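Local coordinates for adapter protein mecA 1 (Bacillus subtilis, PDB 3JTP), which acts as an adaptor that brings unfolded or aggregated proteins and the competence factor ComK to the ClpC protease, this piece being its ClpC-interacting C-terminal domain, at residues Q8-F13 against Y42-F47; T33-E38 against H74-Y79. The protein carries 3 engineered substitutions. One frame throughout, in Å; residues are numbered along the deposited sequence.

How the contacts relate
Both contacts involve one antiparallel sheet. Contact 1 pairs two of its strands close to the centre of the chain, whereas contact 2, whose centre lies about 11 Å from that of contact 1, packs helix 73-79 on the next strand nearer the surface. The strands 31-37 and 40-46 are neighbours in the sheet, and Tyr-35 N lies 2.8 Å from Tyr-42 O, probably hydrogen-bonded to it. Their chemistry differs accordingly: contact 1 combines four backbone hydrogen bonds with side-chain packing on both sheet faces, while contact 2 has no hydrogen bond and relies on aromatic and aliphatic carbon beneath an exposed, charged helix surface.

Contact 1: residues Q8-F13 against Y42-F47; sequences QFVLRF and YLYVDF
Phe-9 and Val-45 form a hydrogen-bonded antiparallel pair, closed by Val-45 N to Phe-9 O at 2.7 Å and by the more bent Phe-9 N to Val-45 O. Leu-11 and Leu-43 repeat this pattern, each N bonded to the other's O.

The side chain of Phe-9 can be followed outward. Its CB lies 4.4 Å from Val-45 CB. With CG beside its own backbone N (chi1 -73°), Phe-9 CD2 lies at the edge of the Phe-47 ring, 4.1 Å from Phe-47 CE2. Beyond CD2 the ring leaves strand 42-46, and the side chain packs on Leu-59 of helix 54-65. On the same sheet face Leu-11 CD1 meets Val-45 CG2 at 4.0 Å, and Phe-13 CE2 meets Leu-43 CB at 3.7 Å; such bulky apolar groups suit a face that a helix covers.

On the other face Val-10 forks between two tyrosines, CG1 reaching Tyr-42 CD1 and CG2 lying in plane at the edge of the Tyr-44 ring. A beta-branched residue fits well here, having a methyl for each ring.

Helix 54-65 packs over the face bearing Phe-9 and Leu-11, with Met-62 on Leu-11 and Phe-47, while strands 67-68 and 31-37 flank the pair within the sheet.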
loop_
_atom_site.group_PDB
_atom_site.type_symbol
_atom_site.label_atom_id
_atom_site.label_comp_id
_atom_site.label_asym_id
_atom_site.label_seq_id
_atom_site.Cartn_x
_atom_site.Cartn_y
_atom_site.Cartn_z
ATOM N N GLN A 8 8.141 3.392 -8.010
ATOM C CA GLN A 8 7.278 2.342 -7.481
ATOM C C GLN A 8 7.801 1.700 -6.191
ATOM O O GLN A 8 9.008 1.657 -5.937
ATOM C CB GLN A 8 7.024 1.293 -8.564
ATOM C CG GLN A 8 5.977 1.740 -9.576
ATOM C CD GLN A 8 6.451 1.659 -11.020
ATOM O OE1 GLN A 8 6.124 2.525 -11.829
ATOM N NE2 GLN A 8 7.231 0.632 -11.345
ATOM N N PHE A 9 6.876 1.239 -5.357
ATOM C CA PHE A 9 7.235 0.586 -4.108
ATOM C C PHE A 9 6.286 -0.550 -3.793
ATOM O O PHE A 9 5.082 -0.463 -4.057
ATOM C CB PHE A 9 7.218 1.572 -2.940
ATOM C CG PHE A 9 8.354 2.536 -2.948
ATOM C CD1 PHE A 9 9.519 2.259 -2.242
ATOM C CD2 PHE A 9 8.270 3.729 -3.665
ATOM C CE1 PHE A 9 10.587 3.158 -2.254
ATOM C CE2 PHE A 9 9.328 4.631 -3.679
ATOM C CZ PHE A 9 10.487 4.349 -2.974
ATOM N N VAL A 10 6.831 -1.625 -3.237
ATOM C CA VAL A 10 5.986 -2.589 -2.575
ATOM C C VAL A 10 6.270 -2.498 -1.096
ATOM O O VAL A 10 7.413 -2.670 -0.671
ATOM C CB VAL A 10 6.265 -4.000 -3.006
ATOM C CG1 VAL A 10 5.570 -4.945 -2.053
ATOM C CG2 VAL A 10 5.791 -4.222 -4.435
ATOM N N LEU A 11 5.223 -2.239 -0.318
ATOM C CA LEU A 11 5.348 -2.080 1.127
ATOM C C LEU A 11 4.638 -3.236 1.813
ATOM O O LEU A 11 3.549 -3.646 1.389
ATOM C CB LEU A 11 4.731 -0.751 1.571
ATOM C CG LEU A 11 5.210 0.492 0.813
ATOM C CD1 LEU A 11 4.436 1.710 1.263
ATOM C CD2 LEU A 11 6.704 0.720 0.973
ATOM N N ARG A 12 5.240 -3.783 2.865
ATOM C CA ARG A 12 4.608 -4.898 3.544
ATOM C C ARG A 12 4.074 -4.496 4.899
ATOM O O ARG A 12 4.734 -3.762 5.662
ATOM C CB ARG A 12 5.555 -6.077 3.689
ATOM C CG ARG A 12 6.654 -5.883 4.713
ATOM C CD ARG A 12 7.355 -7.224 4.975
ATOM N NE ARG A 12 8.487 -7.082 5.890
ATOM C CZ ARG A 12 9.623 -6.495 5.547
ATOM N NH1 ARG A 12 9.727 -6.001 4.328
ATOM N NH2 ARG A 12 10.629 -6.383 6.417
ATOM N N PHE A 13 2.876 -4.987 5.193
ATOM C CA PHE A 13 2.214 -4.706 6.465
ATOM C C PHE A 13 2.097 -5.976 7.281
ATOM O O PHE A 13 1.670 -7.001 6.772
ATOM C CB PHE A 13 0.812 -4.136 6.227
ATOM C CG PHE A 13 0.805 -2.799 5.548
ATOM C CD1 PHE A 13 0.495 -1.645 6.255
ATOM C CD2 PHE A 13 1.102 -2.691 4.191
ATOM C CE1 PHE A 13 0.475 -0.412 5.630
ATOM C CE2 PHE A 13 1.091 -1.445 3.555
ATOM C CZ PHE A 13 0.776 -0.307 4.284
ATOM N N TYR A 42 0.468 -6.627 1.314
ATOM C CA TYR A 42 1.434 -5.920 0.503
ATOM C C TYR A 42 0.718 -4.863 -0.304
ATOM O O TYR A 42 -0.296 -5.132 -0.940
ATOM C CB TYR A 42 2.176 -6.902 -0.418
ATOM C CG TYR A 42 3.039 -7.868 0.352
ATOM C CD1 TYR A 42 4.403 -7.660 0.472
ATOM C CD2 TYR A 42 2.483 -8.979 0.978
ATOM C CE1 TYR A 42 5.197 -8.541 1.187
ATOM C CE2 TYR A 42 3.273 -9.868 1.699
ATOM C CZ TYR A 42 4.628 -9.644 1.797
ATOM O OH TYR A 42 5.422 -10.521 2.509
ATOM N N LEU A 43 1.233 -3.647 -0.248
ATOM C CA LEU A 43 0.609 -2.550 -0.954
ATOM C C LEU A 43 1.504 -2.267 -2.127
ATOM O O LEU A 43 2.610 -1.780 -1.947
ATOM C CB LEU A 43 0.586 -1.293 -0.086
ATOM C CG LEU A 43 -0.674 -0.432 0.067
ATOM C CD1 LEU A 43 -0.314 1.049 0.227
ATOM C CD2 LEU A 43 -1.634 -0.633 -1.065
ATOM N N TYR A 44 1.052 -2.541 -3.333
ATOM C CA TYR A 44 1.811 -1.995 -4.442
ATOM C C TYR A 44 1.541 -0.490 -4.550
ATOM O O TYR A 44 0.400 -0.069 -4.658
ATOM C CB TYR A 44 1.493 -2.697 -5.743
ATOM C CG TYR A 44 2.254 -2.107 -6.900
ATOM C CD1 TYR A 44 3.642 -2.199 -6.967
ATOM C CD2 TYR A 44 1.582 -1.456 -7.930
ATOM C CE1 TYR A 44 4.339 -1.648 -8.019
ATOM C CE2 TYR A 44 2.266 -0.910 -8.996
ATOM C CZ TYR A 44 3.636 -1.001 -9.035
ATOM O OH TYR A 44 4.290 -0.443 -10.103
ATOM N N VAL A 45 2.587 0.319 -4.502
ATOM C CA VAL A 45 2.396 1.767 -4.466
ATOM C C VAL A 45 3.077 2.508 -5.610
ATOM O O VAL A 45 4.308 2.590 -5.658
ATOM C CB VAL A 45 2.909 2.360 -3.165
ATOM C CG1 VAL A 45 2.764 3.885 -3.198
ATOM C CG2 VAL A 45 2.141 1.778 -2.016
ATOM N N ASP A 46 2.271 3.064 -6.511
ATOM C CA ASP A 46 2.789 3.801 -7.656
ATOM C C ASP A 46 2.511 5.280 -7.506
ATOM O O ASP A 46 1.371 5.727 -7.657
ATOM C CB ASP A 46 2.165 3.300 -8.958
ATOM C CG ASP A 46 2.820 3.917 -10.190
ATOM O OD1 ASP A 46 3.777 4.709 -10.009
ATOM O OD2 ASP A 46 2.386 3.608 -11.329
ATOM N N PHE A 47 3.560 6.033 -7.202
ATOM C CA PHE A 47 3.462 7.479 -7.105
ATOM C C PHE A 47 3.559 8.123 -8.499
ATOM O O PHE A 47 3.901 9.297 -8.621
ATOM C CB PHE A 47 4.585 8.006 -6.217
ATOM C CG PHE A 47 4.469 7.603 -4.767
ATOM C CD1 PHE A 47 3.547 8.217 -3.932
ATOM C CD2 PHE A 47 5.304 6.629 -4.233
ATOM C CE1 PHE A 47 3.451 7.865 -2.593
ATOM C CE2 PHE A 47 5.211 6.270 -2.883
ATOM C CZ PHE A 47 4.282 6.891 -2.065
#

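Contact 2: residues T33-E38 against H74-Y79; sequences TLYSFE and HRLEEY
Leu-76 faces the strand between Tyr-35 and Phe-37, and most of the apolar packing passes through it. Its CD2 methyl touches Phe-37 CB at 3.7 Å and Tyr-35 CB at 4.0 Å. A leucine suits this place because one branch can meet the bases of both aromatic side chains, which alternate residues of a strand send to the same side. Phe-37 extends the apolar contact along the helix: Phe-37 CE1 lies 3.9 Å from Tyr-79 CB, and CZ comes near Arg-75 CD, the aliphatic part of a side chain whose charge is carried farther out.

The aromatic rings make two different kinds of contact. Leu-76 CB stands over one face of the Tyr-35 ring in a CH-pi interaction, 17° off the ring normal and displaced toward the rim. At the far end of that ring, Tyr-35 OH approaches Glu-77 CG at 3.8 Å, so it meets a methylene of the glutamate. Phe-37 instead turns its edge to the Tyr-79 carbonyl oxygen. With CG anti to the backbone N (chi1 -180°), its ring reaches the last turn, where Tyr-79 O lies in the ring plane, 3.2 Å from Phe-37 CD1. The slightly positive C-H edge of the ring is probably a favourable neighbour for the oxygen. Glu-38 CG covers one face of the same ring.

Helix 73-79 thus packs across strand 31-37, at 71° between the segment axes, on the sheet face that carries Tyr-42. Leu-76 and Phe-37 both touch Tyr-42, and Tyr-35 also rests on Leu-82 of strand 81-84.

No hydrogen bond joins the two segments. Between them the contact is mainly apolar, with one carbonyl oxygen at an aromatic edge, while Arg-75 and Glu-77 contribute methylenes at the border and belong to the exposed surface.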
loop_
_atom_site.group_PDB
_atom_site.type_symbol
_atom_site.label_atom_id
_atom_site.label_comp_id
_atom_site.label_asym_id
_atom_site.label_seq_id
_atom_site.Cartn_x
_atom_site.Cartn_y
_atom_site.Cartn_z
ATOM N N THR A 33 -2.280 -0.775 -5.151
ATOM C CA THR A 33 -2.916 -2.084 -5.274
ATOM C C THR A 33 -2.550 -2.926 -4.054
ATOM O O THR A 33 -1.401 -2.930 -3.604
ATOM C CB THR A 33 -2.524 -2.795 -6.604
ATOM O OG1 THR A 33 -2.955 -1.986 -7.704
ATOM C CG2 THR A 33 -3.173 -4.196 -6.722
ATOM N N LEU A 34 -3.540 -3.615 -3.501
ATOM C CA LEU A 34 -3.335 -4.371 -2.275
ATOM C C LEU A 34 -3.421 -5.877 -2.514
ATOM O O LEU A 34 -4.354 -6.347 -3.164
ATOM C CB LEU A 34 -4.353 -3.927 -1.211
ATOM C CG LEU A 34 -4.264 -4.612 0.156
ATOM C CD1 LEU A 34 -3.100 -4.067 1.002
ATOM C CD2 LEU A 34 -5.592 -4.455 0.902
ATOM N N TYR A 35 -2.442 -6.617 -1.989
ATOM C CA TYR A 35 -2.418 -8.075 -2.057
ATOM C C TYR A 35 -2.259 -8.653 -0.645
ATOM O O TYR A 35 -1.789 -7.954 0.256
ATOM C CB TYR A 35 -1.220 -8.574 -2.889
ATOM C CG TYR A 35 -1.196 -8.182 -4.346
ATOM C CD1 TYR A 35 -1.539 -9.087 -5.352
ATOM C CD2 TYR A 35 -0.799 -6.912 -4.722
ATOM C CE1 TYR A 35 -1.501 -8.713 -6.693
ATOM C CE2 TYR A 35 -0.762 -6.532 -6.043
ATOM C CZ TYR A 35 -1.112 -7.423 -7.019
ATOM O OH TYR A 35 -1.064 -6.986 -8.317
ATOM N N SER A 36 -2.617 -9.925 -0.453
ATOM C CA SER A 36 -2.107 -10.679 0.704
ATOM C C SER A 36 -1.157 -11.751 0.227
ATOM O O SER A 36 -1.233 -12.188 -0.922
ATOM C CB SER A 36 -3.216 -11.332 1.548
ATOM O OG SER A 36 -4.143 -12.060 0.760
ATOM N N PHE A 37 -0.279 -12.187 1.123
ATOM C CA PHE A 37 0.682 -13.216 0.801
ATOM C C PHE A 37 1.338 -13.715 2.089
ATOM O O PHE A 37 1.935 -12.942 2.842
ATOM C CB PHE A 37 1.711 -12.670 -0.201
ATOM C CG PHE A 37 2.760 -13.667 -0.610
ATOM C CD1 PHE A 37 2.428 -14.767 -1.390
ATOM C CD2 PHE A 37 4.088 -13.488 -0.238
ATOM C CE1 PHE A 37 3.409 -15.697 -1.776
ATOM C CE2 PHE A 37 5.074 -14.409 -0.622
ATOM C CZ PHE A 37 4.734 -15.514 -1.386
ATOM N N GLU A 38 1.189 -15.008 2.358
ATOM C CA GLU A 38 1.849 -15.624 3.494
ATOM C C GLU A 38 1.603 -14.859 4.789
ATOM O O GLU A 38 2.548 -14.563 5.518
ATOM C CB GLU A 38 3.362 -15.683 3.262
ATOM C CG GLU A 38 3.811 -16.629 2.182
ATOM C CD GLU A 38 3.281 -18.030 2.390
ATOM O OE1 GLU A 38 3.249 -18.501 3.557
ATOM O OE2 GLU A 38 2.900 -18.659 1.379
ATOM N N HIS A 74 5.568 -9.537 -9.302
ATOM C CA HIS A 74 5.274 -10.750 -10.091
ATOM C C HIS A 74 5.086 -11.976 -9.197
ATOM O O HIS A 74 4.163 -12.769 -9.389
ATOM C CB HIS A 74 6.352 -11.017 -11.152
ATOM C CG HIS A 74 6.467 -9.926 -12.170
ATOM N ND1 HIS A 74 7.602 -9.168 -12.322
ATOM C CD2 HIS A 74 5.572 -9.455 -13.071
ATOM C CE1 HIS A 74 7.409 -8.273 -13.277
ATOM N NE2 HIS A 74 6.183 -8.427 -13.748
ATOM N N ARG A 75 5.979 -12.123 -8.231
ATOM C CA ARG A 75 5.769 -13.033 -7.117
ATOM C C ARG A 75 4.323 -12.934 -6.612
ATOM O O ARG A 75 3.570 -13.915 -6.642
ATOM C CB ARG A 75 6.717 -12.644 -5.990
ATOM C CG ARG A 75 6.538 -13.439 -4.720
ATOM C CD ARG A 75 6.991 -14.857 -4.911
ATOM N NE ARG A 75 8.382 -14.930 -5.342
ATOM C CZ ARG A 75 8.957 -16.035 -5.809
ATOM N NH1 ARG A 75 10.230 -16.010 -6.180
ATOM N NH2 ARG A 75 8.256 -17.162 -5.907
ATOM N N LEU A 76 3.945 -11.741 -6.144
ATOM C CA LEU A 76 2.603 -11.500 -5.623
ATOM C C LEU A 76 1.517 -11.816 -6.645
ATOM O O LEU A 76 0.490 -12.399 -6.300
ATOM C CB LEU A 76 2.457 -10.039 -5.172
ATOM C CG LEU A 76 3.214 -9.582 -3.925
ATOM C CD1 LEU A 76 3.304 -8.071 -3.876
ATOM C CD2 LEU A 76 2.515 -10.110 -2.697
ATOM N N GLU A 77 1.731 -11.423 -7.900
ATOM C CA GLU A 77 0.702 -11.589 -8.934
ATOM C C GLU A 77 0.312 -13.045 -9.174
ATOM O O GLU A 77 -0.808 -13.346 -9.580
ATOM C CB GLU A 77 1.145 -10.963 -10.261
ATOM C CG GLU A 77 0.546 -9.603 -10.567
ATOM C CD GLU A 77 1.039 -9.037 -11.888
ATOM O OE1 GLU A 77 0.218 -8.459 -12.640
ATOM O OE2 GLU A 77 2.246 -9.178 -12.185
ATOM N N GLU A 78 1.237 -13.958 -8.941
ATOM C CA GLU A 78 0.961 -15.342 -9.299
ATOM C C GLU A 78 0.715 -16.216 -8.073
ATOM O O GLU A 78 0.021 -17.235 -8.154
ATOM C CB GLU A 78 2.092 -15.895 -10.163
ATOM C CG GLU A 78 2.464 -14.963 -11.321
ATOM C CD GLU A 78 1.309 -14.731 -12.298
ATOM O OE1 GLU A 78 0.359 -15.552 -12.312
ATOM O OE2 GLU A 78 1.356 -13.729 -13.051
ATOM N N TYR A 79 1.263 -15.796 -6.935
ATOM C CA TYR A 79 1.133 -16.552 -5.695
ATOM C C TYR A 79 0.459 -15.765 -4.550
ATOM O O TYR A 79 0.432 -16.211 -3.395
ATOM C CB TYR A 79 2.508 -17.040 -5.271
ATOM C CG TYR A 79 3.187 -17.909 -6.311
ATOM C CD1 TYR A 79 2.775 -19.221 -6.524
ATOM C CD2 TYR A 79 4.253 -17.425 -7.067
ATOM C CE1 TYR A 79 3.404 -20.032 -7.470
ATOM C CE2 TYR A 79 4.887 -18.228 -8.021
ATOM C CZ TYR A 79 4.458 -19.530 -8.215
ATOM O OH TYR A 79 5.079 -20.337 -9.148
#